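Local atomic coordinates of coenzyme A transferase (Yersinia pestis, PDB entry 3QLI), a protein that probably transfers coenzyme A from an acyl-CoA thioester to a carboxylate such as acetate. Residues S225-D230 against F416-L421; L339-T344 against I380-T385; S392-R397 against L431-L436. All coordinates share one frame; numbering follows the deposited sequence.

Contact 1 (S225-D230 against F416-L421); sequences SHIIAD and FGAVNL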
loop_
_atom_site.group_PDB
_atom_site.type_symbol
_atom_site.label_atom_id
_atom_site.label_comp_id
_atom_site.label_asym_id
_atom_site.label_seq_id
_atom_site.Cartn_x
_atom_site.Cartn_y
_atom_site.Cartn_z
ATOM N N SER A 225 -15.764 -0.698 -22.305
ATOM C CA SER A 225 -16.687 0.169 -21.580
ATOM C C SER A 225 -17.944 -0.586 -21.154
ATOM O O SER A 225 -18.521 -0.291 -20.113
ATOM C CB SER A 225 -17.046 1.423 -22.391
ATOM O OG SER A 225 -17.718 1.063 -23.587
ATOM N N HIS A 226 -18.375 -1.568 -21.946
ATOM C CA HIS A 226 -19.545 -2.358 -21.558
ATOM C C HIS A 226 -19.268 -3.378 -20.458
ATOM O O HIS A 226 -20.109 -3.593 -19.585
ATOM C CB HIS A 226 -20.217 -3.000 -22.772
ATOM C CG HIS A 226 -20.982 -2.014 -23.593
ATOM N ND1 HIS A 226 -20.423 -1.337 -24.658
ATOM C CD2 HIS A 226 -22.242 -1.531 -23.462
ATOM C CE1 HIS A 226 -21.318 -0.511 -25.174
ATOM N NE2 HIS A 226 -22.430 -0.609 -24.465
ATOM N N ILE A 227 -18.092 -3.994 -20.478
ATOM C CA ILE A 227 -17.758 -4.938 -19.415
ATOM C C ILE A 227 -17.651 -4.173 -18.087
ATOM O O ILE A 227 -18.153 -4.599 -17.050
ATOM C CB ILE A 227 -16.439 -5.650 -19.710
ATOM C CG1 ILE A 227 -16.561 -6.483 -20.989
ATOM C CG2 ILE A 227 -16.015 -6.519 -18.522
ATOM C CD1 ILE A 227 -15.211 -6.770 -21.628
ATOM N N ILE A 228 -16.990 -3.032 -18.131
ATOM C CA ILE A 228 -16.859 -2.197 -16.936
ATOM C C ILE A 228 -18.227 -1.752 -16.453
ATOM O O ILE A 228 -18.555 -1.888 -15.272
ATOM C CB ILE A 228 -15.981 -0.964 -17.211
ATOM C CG1 ILE A 228 -14.541 -1.409 -17.463
ATOM C CG2 ILE A 228 -16.063 0.040 -16.040
ATOM C CD1 ILE A 228 -13.594 -0.281 -17.792
ATOM N N ALA A 229 -19.046 -1.238 -17.367
ATOM C CA ALA A 229 -20.369 -0.754 -16.972
ATOM C C ALA A 229 -21.209 -1.857 -16.323
ATOM O O ALA A 229 -22.000 -1.590 -15.424
ATOM C CB ALA A 229 -21.110 -0.133 -18.162
ATOM N N ASP A 230 -21.046 -3.093 -16.779
ATOM C CA ASP A 230 -21.781 -4.203 -16.181
ATOM C C ASP A 230 -21.399 -4.415 -14.713
ATOM O O ASP A 230 -22.165 -4.994 -13.945
ATOM C CB ASP A 230 -21.546 -5.500 -16.956
ATOM C CG ASP A 230 -22.313 -5.557 -18.268
ATOM O OD1 ASP A 230 -23.176 -4.682 -18.510
ATOM O OD2 ASP A 230 -22.051 -6.499 -19.053
ATOM N N PHE A 416 -11.576 -8.685 -23.915
ATOM C CA PHE A 416 -12.034 -10.090 -23.850
ATOM C C PHE A 416 -12.703 -10.530 -22.538
ATOM O O PHE A 416 -13.077 -11.692 -22.379
ATOM C CB PHE A 416 -10.893 -11.038 -24.224
ATOM C CG PHE A 416 -10.358 -10.792 -25.607
ATOM C CD1 PHE A 416 -11.143 -11.050 -26.722
ATOM C CD2 PHE A 416 -9.098 -10.260 -25.791
ATOM C CE1 PHE A 416 -10.661 -10.810 -28.006
ATOM C CE2 PHE A 416 -8.602 -10.022 -27.066
ATOM C CZ PHE A 416 -9.385 -10.290 -28.175
ATOM N N GLY A 417 -12.884 -9.607 -21.600
ATOM C CA GLY A 417 -13.662 -9.942 -20.418
ATOM C C GLY A 417 -13.026 -9.423 -19.145
ATOM O O GLY A 417 -12.210 -8.520 -19.204
ATOM N N ALA A 418 -13.388 -10.018 -18.012
ATOM C CA ALA A 418 -12.964 -9.532 -16.704
ATOM C C ALA A 418 -12.568 -10.698 -15.803
ATOM O O ALA A 418 -13.121 -11.792 -15.909
ATOM C CB ALA A 418 -14.092 -8.743 -16.055
ATOM N N VAL A 419 -11.621 -10.461 -14.905
ATOM C CA VAL A 419 -11.244 -11.493 -13.940
ATOM C C VAL A 419 -11.061 -10.849 -12.576
ATOM O O VAL A 419 -10.401 -9.825 -12.467
ATOM C CB VAL A 419 -9.925 -12.190 -14.344
ATOM C CG1 VAL A 419 -9.480 -13.193 -13.259
ATOM C CG2 VAL A 419 -10.083 -12.891 -15.691
ATOM N N ASN A 420 -11.644 -11.463 -11.554
ATOM C CA ASN A 420 -11.412 -11.087 -10.163
ATOM C C ASN A 420 -10.293 -11.973 -9.613
ATOM O O ASN A 420 -10.460 -13.190 -9.493
ATOM C CB ASN A 420 -12.708 -11.280 -9.368
ATOM C CG ASN A 420 -12.545 -11.022 -7.874
ATOM O OD1 ASN A 420 -11.458 -10.708 -7.380
ATOM N ND2 ASN A 420 -13.642 -11.167 -7.146
ATOM N N LEU A 421 -9.146 -11.370 -9.318
ATOM C CA LEU A 421 -7.953 -12.123 -8.923
ATOM C C LEU A 421 -7.888 -12.516 -7.434
ATOM O O LEU A 421 -7.071 -13.355 -7.049
ATOM C CB LEU A 421 -6.695 -11.332 -9.302
ATOM C CG LEU A 421 -6.517 -10.957 -10.776
ATOM C CD1 LEU A 421 -5.310 -10.066 -10.947
ATOM C CD2 LEU A 421 -6.354 -12.224 -11.602
#
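I227 of helix 220-230 and G417 of strand 417-420 mark the closest backbone approach, their CA atoms 6.5 Å apart, and the two segments bury 115 Å² between them. The helical side is regular here, with A229 N bonded to S225 O and D230 N to H226 O. Strand 417-420 is the outermost strand, within this chain, of the mixed sheet of the C-terminal half, and runs antiparallel to strand 411-414. The helix therefore packs across the sheet's margin, and its I227 also touches V413 on the next strand in.

A single side chain, I227, carries the helix's share, and its two branches do different work. CG1 lies anti to the carbonyl carbon (chi1 -63°), and the outstretched chain sends CD1 against bare backbone, 3.7 Å from both G417 N and G417 CA. The other branch, CG2, points end-on at A418 CB, which it meets from the flank at 3.8 Å. A418 sends its CB toward the helix, whereas G417 offers only main chain; its backbone angles (phi 137°, psi -159°) would press a CB against the carbonyl O of F416, so the conformation alone accounts for a glycine here.

On the helix's far flank S225, H226 and A229 rest on helix 244-252, while I227, on the other flank, reaches the edge strand. Every contact between the segments is van der Waals in character, with methyl groups laid on an alanine and a glycine: the chemistry implies close apolar fitting at a partly exposed margin, without the directional constraint of polar bonds.

Contact 2 (L339-T344 against I380-T385); sequences LQIDLT and IATPST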
loop_
_atom_site.group_PDB
_atom_site.type_symbol
_atom_site.label_atom_id
_atom_site.label_comp_id
_atom_site.label_asym_id
_atom_site.label_seq_id
_atom_site.Cartn_x
_atom_site.Cartn_y
_atom_site.Cartn_z
ATOM N N LEU A 339 -0.891 0.156 -18.446
ATOM C CA LEU A 339 -0.202 -0.088 -19.716
ATOM C C LEU A 339 0.045 -1.581 -19.930
ATOM O O LEU A 339 -0.031 -2.083 -21.049
ATOM C CB LEU A 339 1.128 0.681 -19.771
ATOM C CG LEU A 339 0.969 2.204 -19.805
ATOM C CD1 LEU A 339 2.325 2.884 -19.956
ATOM C CD2 LEU A 339 0.038 2.618 -20.941
ATOM N N GLN A 340 0.348 -2.285 -18.849
ATOM C CA GLN A 340 0.630 -3.716 -18.931
ATOM C C GLN A 340 0.076 -4.454 -17.729
ATOM O O GLN A 340 -0.006 -3.899 -16.628
ATOM C CB GLN A 340 2.139 -3.968 -18.961
ATOM C CG GLN A 340 2.916 -3.192 -19.988
ATOM C CD GLN A 340 4.399 -3.426 -19.824
ATOM O OE1 GLN A 340 4.949 -3.237 -18.739
ATOM N NE2 GLN A 340 5.048 -3.885 -20.885
ATOM N N ILE A 341 -0.281 -5.718 -17.939
ATOM C CA ILE A 341 -0.644 -6.611 -16.853
ATOM C C ILE A 341 0.171 -7.883 -17.023
ATOM O O ILE A 341 0.244 -8.429 -18.125
ATOM C CB ILE A 341 -2.148 -6.982 -16.902
ATOM C CG1 ILE A 341 -3.022 -5.722 -16.859
ATOM C CG2 ILE A 341 -2.499 -7.910 -15.749
ATOM C CD1 ILE A 341 -4.527 -6.036 -16.927
ATOM N N ASP A 342 0.800 -8.367 -15.959
ATOM C CA ASP A 342 1.570 -9.595 -16.129
ATOM C C ASP A 342 0.828 -10.817 -15.597
ATOM O O ASP A 342 -0.273 -10.692 -15.061
ATOM C CB ASP A 342 3.023 -9.473 -15.621
ATOM C CG ASP A 342 3.145 -9.493 -14.099
ATOM O OD1 ASP A 342 2.190 -9.912 -13.392
ATOM O OD2 ASP A 342 4.248 -9.110 -13.621
ATOM N N LEU A 343 1.407 -11.998 -15.792
ATOM C CA LEU A 343 0.722 -13.236 -15.450
ATOM C C LEU A 343 0.571 -13.485 -13.951
ATOM O O LEU A 343 -0.102 -14.434 -13.549
ATOM C CB LEU A 343 1.400 -14.437 -16.133
ATOM C CG LEU A 343 1.316 -14.387 -17.663
ATOM C CD1 LEU A 343 2.057 -15.561 -18.306
ATOM C CD2 LEU A 343 -0.158 -14.352 -18.114
ATOM N N THR A 344 1.189 -12.635 -13.129
ATOM C CA THR A 344 1.012 -12.709 -11.683
ATOM C C THR A 344 -0.156 -11.834 -11.242
ATOM O O THR A 344 -0.624 -11.952 -10.108
ATOM C CB THR A 344 2.276 -12.250 -10.897
ATOM O OG1 THR A 344 2.362 -10.821 -10.911
ATOM C CG2 THR A 344 3.541 -12.842 -11.497
ATOM N N ILE A 380 -9.054 -2.476 -13.070
ATOM C CA ILE A 380 -7.927 -1.940 -13.826
ATOM C C ILE A 380 -8.069 -2.518 -15.229
ATOM O O ILE A 380 -8.183 -3.726 -15.395
ATOM C CB ILE A 380 -6.587 -2.335 -13.208
ATOM C CG1 ILE A 380 -6.405 -1.611 -11.857
ATOM C CG2 ILE A 380 -5.454 -2.010 -14.175
ATOM C CD1 ILE A 380 -5.172 -2.072 -11.052
ATOM N N ALA A 381 -8.100 -1.647 -16.230
ATOM C CA ALA A 381 -8.455 -2.073 -17.580
ATOM C C ALA A 381 -7.380 -1.690 -18.577
ATOM O O ALA A 381 -6.729 -0.650 -18.431
ATOM C CB ALA A 381 -9.786 -1.446 -17.990
ATOM N N THR A 382 -7.203 -2.520 -19.601
ATOM C CA THR A 382 -6.338 -2.156 -20.722
ATOM C C THR A 382 -6.775 -2.929 -21.960
ATOM O O THR A 382 -7.259 -4.056 -21.842
ATOM C CB THR A 382 -4.857 -2.506 -20.451
ATOM O OG1 THR A 382 -4.069 -2.231 -21.620
ATOM C CG2 THR A 382 -4.713 -3.982 -20.102
ATOM N N PRO A 383 -6.614 -2.322 -23.150
ATOM C CA PRO A 383 -6.714 -3.122 -24.382
ATOM C C PRO A 383 -5.665 -4.228 -24.288
ATOM O O PRO A 383 -4.626 -4.006 -23.645
ATOM C CB PRO A 383 -6.300 -2.143 -25.489
ATOM C CG PRO A 383 -6.282 -0.783 -24.861
ATOM C CD PRO A 383 -6.147 -0.944 -23.387
ATOM N N SER A 384 -5.894 -5.374 -24.925
ATOM C CA SER A 384 -4.994 -6.507 -24.768
ATOM C C SER A 384 -3.701 -6.366 -25.563
ATOM O O SER A 384 -2.721 -7.043 -25.264
ATOM C CB SER A 384 -5.692 -7.812 -25.161
ATOM O OG SER A 384 -5.909 -7.852 -26.560
ATOM N N THR A 385 -3.695 -5.499 -26.574
ATOM C CA THR A 385 -2.514 -5.344 -27.417
ATOM C C THR A 385 -2.189 -3.884 -27.706
ATOM O O THR A 385 -2.963 -2.982 -27.381
ATOM C CB THR A 385 -2.673 -6.065 -28.773
ATOM O OG1 THR A 385 -3.646 -5.379 -29.574
ATOM C CG2 THR A 385 -3.115 -7.497 -28.559
#
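L339 and T382 bring the two backbones nearest, CA to CA 6.6 Å, where the chain leaving strand 377-381 passes the start of strand 340-342; the pair of segments buries 150 Å².

The apolar touch is made by I341 and T382. CD1 of I341 lies 3.8 Å from CG2 of T382, and CG1 of the same isoleucine stands 4.1 Å from that methyl, so the threonine methyl rests on the outer end of the isoleucine chain. The two side chains lie alongside one another, pointing in roughly opposed directions. T382 holds OG1 anti to its backbone N (chi1 175°), which leaves CG2 between N and the carbonyl carbon, facing I341. The hydroxyl is engaged locally: OG1 donates to P383 O at 2.7 Å, 17° from the carbonyl plane, a bond that fixes its rotation.

The contact joins the C-terminal end of strand 377-381, in the mostly parallel alpha/beta sheet, to a small three-stranded sheet; as is usual in such folds, ligand-binding residues gather at these strand ends. L339 is a coenzyme A contact in another structure of this protein, and its carbonyl O accepts from NH1 of R393, likewise a coenzyme A residue, whose side chain also packs on T382. N348 pairs with two successive residues, L339 and Q340, which makes a classic beta bulge at the start of strand 340-342.

At the strand's other end, D342 opens an Asx turn. Its OD1 accepts from T344 N at 2.9 Å, met 48° above the carboxylate plane, and from T344 OG1 at 2.6 Å, on the syn side and much nearer that plane. A346 N adds a third donor to OD1, while OD2 takes I398 N, leaving the buried carboxylate gripped on both oxygens.

Contact 3 (S392-R397 against L431-L436); sequences SRIIPR and LRIIEL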
loop_
_atom_site.group_PDB
_atom_site.type_symbol
_atom_site.label_atom_id
_atom_site.label_comp_id
_atom_site.label_asym_id
_atom_site.label_seq_id
_atom_site.Cartn_x
_atom_site.Cartn_y
_atom_site.Cartn_z
ATOM N N SER A 392 1.783 -7.503 -27.228
ATOM C CA SER A 392 0.835 -7.859 -26.187
ATOM C C SER A 392 0.999 -6.956 -24.972
ATOM O O SER A 392 2.121 -6.695 -24.533
ATOM C CB SER A 392 1.023 -9.308 -25.767
ATOM O OG SER A 392 0.047 -9.676 -24.807
ATOM N N ARG A 393 -0.114 -6.491 -24.413
ATOM C CA ARG A 393 -0.050 -5.728 -23.162
ATOM C C ARG A 393 -0.250 -6.646 -21.971
ATOM O O ARG A 393 -0.100 -6.227 -20.817
ATOM C CB ARG A 393 -1.062 -4.578 -23.156
ATOM C CG ARG A 393 -0.684 -3.436 -24.110
ATOM C CD ARG A 393 -1.679 -2.283 -24.009
ATOM N NE ARG A 393 -1.276 -1.113 -24.793
ATOM C CZ ARG A 393 -0.344 -0.239 -24.422
ATOM N NH1 ARG A 393 0.314 -0.397 -23.274
ATOM N NH2 ARG A 393 -0.061 0.796 -25.205
ATOM N N ILE A 394 -0.580 -7.906 -22.253
ATOM C CA ILE A 394 -0.584 -8.948 -21.234
ATOM C C ILE A 394 0.744 -9.681 -21.373
ATOM O O ILE A 394 1.022 -10.273 -22.413
ATOM C CB ILE A 394 -1.742 -9.949 -21.422
ATOM C CG1 ILE A 394 -3.089 -9.217 -21.528
ATOM C CG2 ILE A 394 -1.721 -11.008 -20.302
ATOM C CD1 ILE A 394 -3.435 -8.312 -20.318
ATOM N N ILE A 395 1.579 -9.629 -20.339
ATOM C CA ILE A 395 2.962 -10.076 -20.488
ATOM C C ILE A 395 3.354 -11.073 -19.405
ATOM O O ILE A 395 2.685 -11.175 -18.365
ATOM C CB ILE A 395 3.952 -8.883 -20.484
ATOM C CG1 ILE A 395 3.923 -8.151 -19.130
ATOM C CG2 ILE A 395 3.620 -7.918 -21.616
ATOM C CD1 ILE A 395 5.015 -7.087 -18.978
ATOM N N PRO A 396 4.440 -11.823 -19.642
ATOM C CA PRO A 396 4.844 -12.796 -18.618
ATOM C C PRO A 396 5.140 -12.113 -17.283
ATOM O O PRO A 396 4.633 -12.557 -16.255
ATOM C CB PRO A 396 6.130 -13.399 -19.193
ATOM C CG PRO A 396 5.995 -13.211 -20.696
ATOM C CD PRO A 396 5.297 -11.877 -20.844
ATOM N N ARG A 397 5.940 -11.048 -17.315
ATOM C CA ARG A 397 6.474 -10.451 -16.094
ATOM C C ARG A 397 6.908 -9.004 -16.315
ATOM O O ARG A 397 7.712 -8.712 -17.197
ATOM C CB ARG A 397 7.665 -11.280 -15.594
ATOM C CG ARG A 397 8.191 -10.883 -14.225
ATOM C CD ARG A 397 9.377 -11.755 -13.840
ATOM N NE ARG A 397 9.908 -11.415 -12.522
ATOM C CZ ARG A 397 10.908 -10.562 -12.307
ATOM N NH1 ARG A 397 11.501 -9.945 -13.324
ATOM N NH2 ARG A 397 11.320 -10.328 -11.067
ATOM N N LEU A 431 -3.748 -18.792 -15.432
ATOM C CA LEU A 431 -4.665 -19.406 -16.397
ATOM C C LEU A 431 -5.805 -18.461 -16.778
ATOM O O LEU A 431 -6.173 -18.357 -17.948
ATOM C CB LEU A 431 -5.230 -20.721 -15.853
ATOM C CG LEU A 431 -4.240 -21.884 -15.676
ATOM C CD1 LEU A 431 -4.899 -23.034 -14.928
ATOM C CD2 LEU A 431 -3.690 -22.373 -17.023
ATOM N N ARG A 432 -6.366 -17.762 -15.798
ATOM C CA ARG A 432 -7.489 -16.868 -16.083
ATOM C C ARG A 432 -7.050 -15.596 -16.787
ATOM O O ARG A 432 -7.760 -15.075 -17.650
ATOM C CB ARG A 432 -8.296 -16.567 -14.810
ATOM C CG ARG A 432 -8.959 -17.801 -14.265
ATOM C CD ARG A 432 -9.773 -17.568 -13.027
ATOM N NE ARG A 432 -10.407 -18.820 -12.630
ATOM C CZ ARG A 432 -11.272 -18.956 -11.630
ATOM N NH1 ARG A 432 -11.639 -17.900 -10.897
ATOM N NH2 ARG A 432 -11.780 -20.155 -11.376
ATOM N N ILE A 433 -5.861 -15.109 -16.441
ATOM C CA ILE A 433 -5.325 -13.924 -17.077
ATOM C C ILE A 433 -4.989 -14.148 -18.551
ATOM O O ILE A 433 -5.220 -13.284 -19.383
ATOM C CB ILE A 433 -4.072 -13.418 -16.333
ATOM C CG1 ILE A 433 -4.475 -12.863 -14.959
ATOM C CG2 ILE A 433 -3.360 -12.371 -17.162
ATOM C CD1 ILE A 433 -3.286 -12.585 -14.027
ATOM N N ILE A 434 -4.436 -15.310 -18.871
ATOM C CA ILE A 434 -4.147 -15.637 -20.262
ATOM C C ILE A 434 -5.401 -15.538 -21.131
ATOM O O ILE A 434 -5.336 -15.144 -22.295
ATOM C CB ILE A 434 -3.505 -17.043 -20.373
ATOM C CG1 ILE A 434 -2.048 -16.979 -19.891
ATOM C CG2 ILE A 434 -3.543 -17.544 -21.803
ATOM C CD1 ILE A 434 -1.414 -18.353 -19.620
ATOM N N GLU A 435 -6.551 -15.884 -20.566
ATOM C CA GLU A 435 -7.787 -15.834 -21.344
ATOM C C GLU A 435 -8.255 -14.405 -21.636
ATOM O O GLU A 435 -9.165 -14.205 -22.451
ATOM C CB GLU A 435 -8.897 -16.690 -20.714
ATOM C CG GLU A 435 -8.561 -18.186 -20.666
ATOM C CD GLU A 435 -8.024 -18.709 -22.008
ATOM O OE1 GLU A 435 -8.798 -18.709 -22.980
ATOM O OE2 GLU A 435 -6.832 -19.103 -22.098
ATOM N N LEU A 436 -7.626 -13.412 -20.994
ATOM C CA LEU A 436 -7.915 -12.006 -21.319
ATOM C C LEU A 436 -6.952 -11.454 -22.362
ATOM O O LEU A 436 -7.120 -10.335 -22.842
ATOM C CB LEU A 436 -7.844 -11.113 -20.070
ATOM C CG LEU A 436 -8.879 -11.354 -18.973
ATOM C CD1 LEU A 436 -8.854 -10.215 -17.950
ATOM C CD2 LEU A 436 -10.278 -11.517 -19.548
#
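I394 meets I433 where the short strand 394-395, edge of a three-stranded sheet and parallel to strand 340-342, packs against the C-terminal end of helix 426-434 in a strand-on-helix contact of 118 Å². The CA atoms of I394 and I434 come nearest, at 7.6 Å.

The tight part is a meeting of two branch methyls: CG2 of I394 and CG2 of I433 stand 3.8 Å apart, and the two side chains meet at a slant. In both isoleucines CG1 sits beside the backbone N (chi1 -53° and -69°), so that CG2 falls anti to it and is turned to the partner. I341 and T414 also touch I394, and I412 touches I433, so this side is closed by strands.

Elsewhere the fit is looser. L436 contributes mainly through its backbone, with O 4.4 Å from I394 CG1, while its side chain comes no closer than 5.2 Å to the strand segment. L431, R432 and E435 are exposed, and E435 forms a salt bridge with R442. R397 is exposed at the other end of the strand segment. Just before the strand, the hydroxyl S392 OG donates to I394 O at 2.7 Å, tilted 21° from that carbonyl's plane.

All three contacts lie on one side of the chain's centre. Contacts 2 and 3, centres about 7 Å apart, share the small sheet in which strands 340-342 and 394-395 are neighbours; S384 O probably accepts from R393 N at 2.8 Å. Centre to centre, contact 1 lies about 13 Å from contact 2 and 15 Å from contact 3. It shares the larger mixed sheet with contact 2, and its strand 417-420 leads into helix 426-434. Along the chain, contact 2 falls between the segments of contact 1, contact 3 opens after contact 2, and contacts 1 and 3 interleave. Contacts 2 and 3 carry coenzyme A residues L339 and R393; contact 1, away from those sites, packs the larger sheet's edge.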